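Local atomic coordinates of phage tail sheath protein (Desulfitobacterium hafniense, PDB entry 3HXL), a protein that probably serves as a tail sheath subunit of a myovirus-like phage, the family whose sheaths contract around the tail tube. Residues E382-M387 and K397-Q402; Y421-P424 and E429-Y432. One frame throughout, in Å; residues are numbered along the deposited sequence.

Contact 1. Residues E382-M387 and K397-Q402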
loop_
_atom_site.group_PDB
_atom_site.type_symbol
_atom_site.label_atom_id
_atom_site.label_comp_id
_atom_site.label_asym_id
_atom_site.label_seq_id
_atom_site.Cartn_x
_atom_site.Cartn_y
_atom_site.Cartn_z
ATOM N N GLU A 382 -10.478 -5.585 -29.976
ATOM C CA GLU A 382 -10.492 -5.638 -28.523
ATOM C C GLU A 382 -9.930 -4.362 -27.902
ATOM O O GLU A 382 -10.385 -3.931 -26.842
ATOM C CB GLU A 382 -9.717 -6.862 -28.029
ATOM C CG GLU A 382 -10.368 -8.182 -28.424
ATOM C CD GLU A 382 -11.805 -8.303 -27.930
ATOM O OE1 GLU A 382 -12.008 -8.376 -26.698
ATOM O OE2 GLU A 382 -12.728 -8.318 -28.774
ATOM N N CYS A 383 -8.951 -3.756 -28.563
ATOM C CA CYS A 383 -8.360 -2.524 -28.052
ATOM C C CYS A 383 -9.325 -1.361 -28.228
ATOM O O CYS A 383 -9.451 -0.505 -27.352
ATOM C CB CYS A 383 -7.039 -2.239 -28.764
ATOM S SG CYS A 383 -5.757 -3.440 -28.333
ATOM N N ILE A 384 -10.006 -1.332 -29.369
ATOM C CA ILE A 384 -10.972 -0.281 -29.635
ATOM C C ILE A 384 -12.054 -0.343 -28.570
ATOM O O ILE A 384 -12.426 0.676 -27.989
ATOM C CB ILE A 384 -11.608 -0.456 -31.023
ATOM C CG1 ILE A 384 -10.550 -0.213 -32.101
ATOM C CG2 ILE A 384 -12.779 0.498 -31.195
ATOM C CD1 ILE A 384 -9.987 1.184 -32.098
ATOM N N ASN A 385 -12.557 -1.543 -28.305
ATOM C CA ASN A 385 -13.592 -1.699 -27.294
ATOM C C ASN A 385 -13.085 -1.219 -25.945
ATOM O O ASN A 385 -13.828 -0.607 -25.177
ATOM C CB ASN A 385 -14.032 -3.155 -27.195
ATOM C CG ASN A 385 -14.733 -3.626 -28.449
ATOM O OD1 ASN A 385 -15.528 -2.890 -29.038
ATOM N ND2 ASN A 385 -14.453 -4.856 -28.862
ATOM N N TYR A 386 -11.816 -1.499 -25.663
ATOM C CA TYR A 386 -11.212 -1.083 -24.404
ATOM C C TYR A 386 -11.167 0.440 -24.335
ATOM O O TYR A 386 -11.551 1.037 -23.331
ATOM C CB TYR A 386 -9.786 -1.630 -24.283
ATOM C CG TYR A 386 -9.054 -1.137 -23.052
ATOM C CD1 TYR A 386 -9.145 -1.818 -21.838
ATOM C CD2 TYR A 386 -8.300 0.037 -23.093
ATOM C CE1 TYR A 386 -8.502 -1.341 -20.695
ATOM C CE2 TYR A 386 -7.658 0.523 -21.959
ATOM C CZ TYR A 386 -7.762 -0.165 -20.766
ATOM O OH TYR A 386 -7.136 0.326 -19.641
HETATM N N MSE A 387 -10.691 1.064 -25.406
HETATM C CA MSE A 387 -10.595 2.513 -25.434
HETATM C C MSE A 387 -11.973 3.155 -25.330
HETATM O O MSE A 387 -12.127 4.201 -24.698
HETATM C CB MSE A 387 -9.879 2.971 -26.703
HETATM C CG MSE A 387 -8.423 2.518 -26.785
HETATM SE SE MSE A 387 -7.317 3.213 -25.324
HETATM C CE MSE A 387 -7.174 5.040 -25.924
ATOM N N LYS A 397 -11.113 11.283 -23.888
ATOM C CA LYS A 397 -12.104 11.951 -24.710
ATOM C C LYS A 397 -11.653 12.027 -26.152
ATOM O O LYS A 397 -10.487 11.794 -26.465
ATOM C CB LYS A 397 -12.349 13.361 -24.174
ATOM C CG LYS A 397 -11.079 14.184 -24.038
ATOM C CD LYS A 397 -11.343 15.476 -23.287
ATOM C CE LYS A 397 -10.076 16.300 -23.144
ATOM N NZ LYS A 397 -9.532 16.696 -24.469
ATOM N N ASN A 398 -12.597 12.351 -27.027
ATOM C CA ASN A 398 -12.321 12.486 -28.447
ATOM C C ASN A 398 -11.668 11.244 -29.050
ATOM O O ASN A 398 -10.797 11.353 -29.911
ATOM C CB ASN A 398 -11.425 13.703 -28.694
ATOM C CG ASN A 398 -11.966 14.967 -28.050
ATOM O OD1 ASN A 398 -13.172 15.230 -28.084
ATOM N ND2 ASN A 398 -11.075 15.766 -27.470
ATOM N N PHE A 399 -12.079 10.064 -28.597
ATOM C CA PHE A 399 -11.521 8.837 -29.146
ATOM C C PHE A 399 -12.396 8.351 -30.292
ATOM O O PHE A 399 -13.580 8.079 -30.102
ATOM C CB PHE A 399 -11.440 7.730 -28.097
ATOM C CG PHE A 399 -10.958 6.423 -28.657
ATOM C CD1 PHE A 399 -9.621 6.256 -29.004
ATOM C CD2 PHE A 399 -11.853 5.385 -28.905
ATOM C CE1 PHE A 399 -9.176 5.073 -29.592
ATOM C CE2 PHE A 399 -11.424 4.197 -29.495
ATOM C CZ PHE A 399 -10.080 4.041 -29.840
ATOM N N ASP A 400 -11.803 8.239 -31.477
ATOM C CA ASP A 400 -12.521 7.778 -32.663
ATOM C C ASP A 400 -11.936 6.435 -33.095
ATOM O O ASP A 400 -10.875 6.385 -33.717
ATOM C CB ASP A 400 -12.366 8.791 -33.801
ATOM C CG ASP A 400 -13.353 8.557 -34.932
ATOM O OD1 ASP A 400 -13.762 7.394 -35.141
ATOM O OD2 ASP A 400 -13.710 9.537 -35.615
ATOM N N GLY A 401 -12.633 5.354 -32.760
ATOM C CA GLY A 401 -12.170 4.025 -33.114
ATOM C C GLY A 401 -11.963 3.827 -34.602
ATOM O O GLY A 401 -11.305 2.877 -35.030
ATOM N N GLN A 402 -12.519 4.727 -35.403
ATOM C CA GLN A 402 -12.379 4.621 -36.846
ATOM C C GLN A 402 -11.053 5.152 -37.367
ATOM O O GLN A 402 -10.786 5.074 -38.562
ATOM C CB GLN A 402 -13.527 5.348 -37.543
ATOM C CG GLN A 402 -14.822 4.568 -37.520
ATOM C CD GLN A 402 -15.887 5.192 -38.388
ATOM O OE1 GLN A 402 -15.599 5.716 -39.464
ATOM N NE2 GLN A 402 -17.131 5.126 -37.934
#
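The backbones of I384, in the helical segment 382-387, and G401, in the irregular run 397-402, approach to 5.7 Å between CA atoms, while M387, about a turn further along the helix, and F399 stand 7.4 Å apart between theirs. The F399 ring occupies the space between them. Its CG is anti to the backbone N (chi1 176°), which carries the ring over to the helix, where CB of M387, a selenomethionine, lies 3.5 Å from the ring centroid in a CH-pi contact over one face. The M387 chain then bends at chi2 and chi3 and follows that face, its CE 4.1 Å from F399 CD1; the SE is more distant, a long Met-aromatic contact. The unbranched methionine chain suits this place because it can fold along a flat surface. I384 meets the ring at its edge, CD1 lying 3.6 Å from F399 CZ, and the same methyl touches G401 O. G401, having no side chain, brings its CA to 4.1 Å from I384 CG2. D400 faces away and accepts from Q402 N through OD1, an Asx turn that shapes the loop. L405 of strand 405-408 packs against I384 and M387, while C383 and Y386 turn to helix 344-364.

Contact 2. Residues Y421-P424 and E429-Y432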
loop_
_atom_site.group_PDB
_atom_site.type_symbol
_atom_site.label_atom_id
_atom_site.label_comp_id
_atom_site.label_asym_id
_atom_site.label_seq_id
_atom_site.Cartn_x
_atom_site.Cartn_y
_atom_site.Cartn_z
ATOM N N TYR A 421 -4.041 6.725 -30.328
ATOM C CA TYR A 421 -4.016 8.060 -29.754
ATOM C C TYR A 421 -5.040 8.084 -28.648
ATOM O O TYR A 421 -6.201 7.740 -28.856
ATOM C CB TYR A 421 -4.358 9.127 -30.788
ATOM C CG TYR A 421 -3.189 9.506 -31.655
ATOM C CD1 TYR A 421 -1.995 9.954 -31.088
ATOM C CD2 TYR A 421 -3.270 9.412 -33.044
ATOM C CE1 TYR A 421 -0.910 10.298 -31.884
ATOM C CE2 TYR A 421 -2.191 9.753 -33.848
ATOM C CZ TYR A 421 -1.015 10.195 -33.262
ATOM O OH TYR A 421 0.054 10.534 -34.056
ATOM N N ALA A 422 -4.592 8.470 -27.460
ATOM C CA ALA A 422 -5.468 8.554 -26.304
ATOM C C ALA A 422 -5.426 9.989 -25.815
ATOM O O ALA A 422 -4.352 10.578 -25.689
ATOM C CB ALA A 422 -4.992 7.616 -25.214
ATOM N N TRP A 423 -6.597 10.550 -25.544
ATOM C CA TRP A 423 -6.683 11.922 -25.075
ATOM C C TRP A 423 -7.246 11.954 -23.657
ATOM O O TRP A 423 -8.458 11.872 -23.466
ATOM C CB TRP A 423 -7.589 12.728 -26.004
ATOM C CG TRP A 423 -7.148 14.133 -26.206
ATOM C CD1 TRP A 423 -6.650 14.982 -25.259
ATOM C CD2 TRP A 423 -7.188 14.874 -27.429
ATOM N NE1 TRP A 423 -6.375 16.206 -25.819
ATOM C CE2 TRP A 423 -6.694 16.168 -27.150
ATOM C CE3 TRP A 423 -7.590 14.570 -28.737
ATOM C CZ2 TRP A 423 -6.597 17.160 -28.130
ATOM C CZ3 TRP A 423 -7.492 15.558 -29.714
ATOM C CH2 TRP A 423 -6.997 16.838 -29.403
ATOM N N PRO A 424 -6.372 12.057 -22.642
ATOM C CA PRO A 424 -6.831 12.100 -21.249
ATOM C C PRO A 424 -7.720 13.321 -21.040
ATOM O O PRO A 424 -7.447 14.386 -21.589
ATOM C CB PRO A 424 -5.529 12.208 -20.458
ATOM C CG PRO A 424 -4.550 11.490 -21.325
ATOM C CD PRO A 424 -4.901 12.005 -22.703
ATOM N N GLU A 429 -3.924 17.804 -24.980
ATOM C CA GLU A 429 -2.982 17.285 -25.956
ATOM C C GLU A 429 -3.084 15.758 -25.994
ATOM O O GLU A 429 -3.093 15.105 -24.951
ATOM C CB GLU A 429 -1.569 17.724 -25.578
ATOM C CG GLU A 429 -0.493 17.303 -26.552
ATOM C CD GLU A 429 0.844 17.948 -26.241
ATOM O OE1 GLU A 429 0.938 19.192 -26.335
ATOM O OE2 GLU A 429 1.798 17.215 -25.899
ATOM N N LYS A 430 -3.171 15.205 -27.203
ATOM C CA LYS A 430 -3.288 13.760 -27.397
ATOM C C LYS A 430 -1.998 13.051 -27.010
ATOM O O LYS A 430 -0.918 13.632 -27.082
ATOM C CB LYS A 430 -3.595 13.437 -28.865
ATOM C CG LYS A 430 -4.359 14.519 -29.612
ATOM C CD LYS A 430 -4.710 14.093 -31.038
ATOM C CE LYS A 430 -3.473 13.823 -31.890
ATOM N NZ LYS A 430 -3.852 13.434 -33.276
ATOM N N ILE A 431 -2.112 11.791 -26.604
ATOM C CA ILE A 431 -0.938 11.015 -26.236
ATOM C C ILE A 431 -0.803 9.811 -27.165
ATOM O O ILE A 431 -1.771 9.091 -27.408
ATOM C CB ILE A 431 -1.017 10.535 -24.774
ATOM C CG1 ILE A 431 -0.946 11.745 -23.832
ATOM C CG2 ILE A 431 0.127 9.563 -24.476
ATOM C CD1 ILE A 431 -1.109 11.405 -22.372
ATOM N N TYR A 432 0.404 9.624 -27.692
ATOM C CA TYR A 432 0.713 8.519 -28.593
ATOM C C TYR A 432 1.005 7.263 -27.778
ATOM O O TYR A 432 1.789 7.294 -26.830
ATOM C CB TYR A 432 1.930 8.877 -29.453
ATOM C CG TYR A 432 2.479 7.735 -30.280
ATOM C CD1 TYR A 432 1.755 7.200 -31.346
ATOM C CD2 TYR A 432 3.728 7.184 -29.988
ATOM C CE1 TYR A 432 2.265 6.140 -32.101
ATOM C CE2 TYR A 432 4.245 6.127 -30.731
ATOM C CZ TYR A 432 3.511 5.609 -31.786
ATOM O OH TYR A 432 4.027 4.561 -32.515
#
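W423 and K430 pack closely beside the turn of the hairpin: K430 CG sits 3.3 Å from the centroid of the indole's six-membered ring, over the face, and the following CD stays near the ring's rim. A long aliphatic chain ending in a charge suits the exposed K430, since its methylenes cover one aromatic group and its ammonium group reaches another. With the chain bent at chi3 (-62°), NZ arrives 4.1 Å from the centroid of the Y421 ring, a cation-pi contact over the centre of one face. These side chains decorate the end of the beta hairpin formed by strands 415-422 and 431-438. A422 and I431 form a hydrogen-bonded pair, with A422 N to I431 O at 2.9 Å and I431 N to A422 O at 2.7 Å. The side chains of this pair share the buried face, where I431 CD1 reaches P424 CG at 3.6 Å and the branched isoleucine also packs on V346 and L350 of helix 344-364. Y421 and Y432, the neighbouring non-hydrogen-bonded pair, occupy the other, exposed face and touch more loosely, CE1 of Y421 lying 4.0 Å from Y432 CB. Hydroxyl-bearing rings suit this solvent side, and Y432 OH is hydrogen-bonded to E419 and R434.

From the N terminus, the chain reaches contact 1 first: 382-387 lies within helix 373-392, and the run 397-402 turns back against it, closing a short loop before strand 405-408. Contact 2 opens only after contact 1 has closed, where strand 415-422 gives way to the turn leading into strand 431-438. The two closures therefore follow in series, neither nested nor crossed. In space they adjoin, with centres about 12 Å apart. K397 N probably donates a hydrogen bond to W423 O, and the M387 CE methyl packs on A422 CB. Helix, returning loop and hairpin are thus drawn together within the C-terminal domain of the sheath protein.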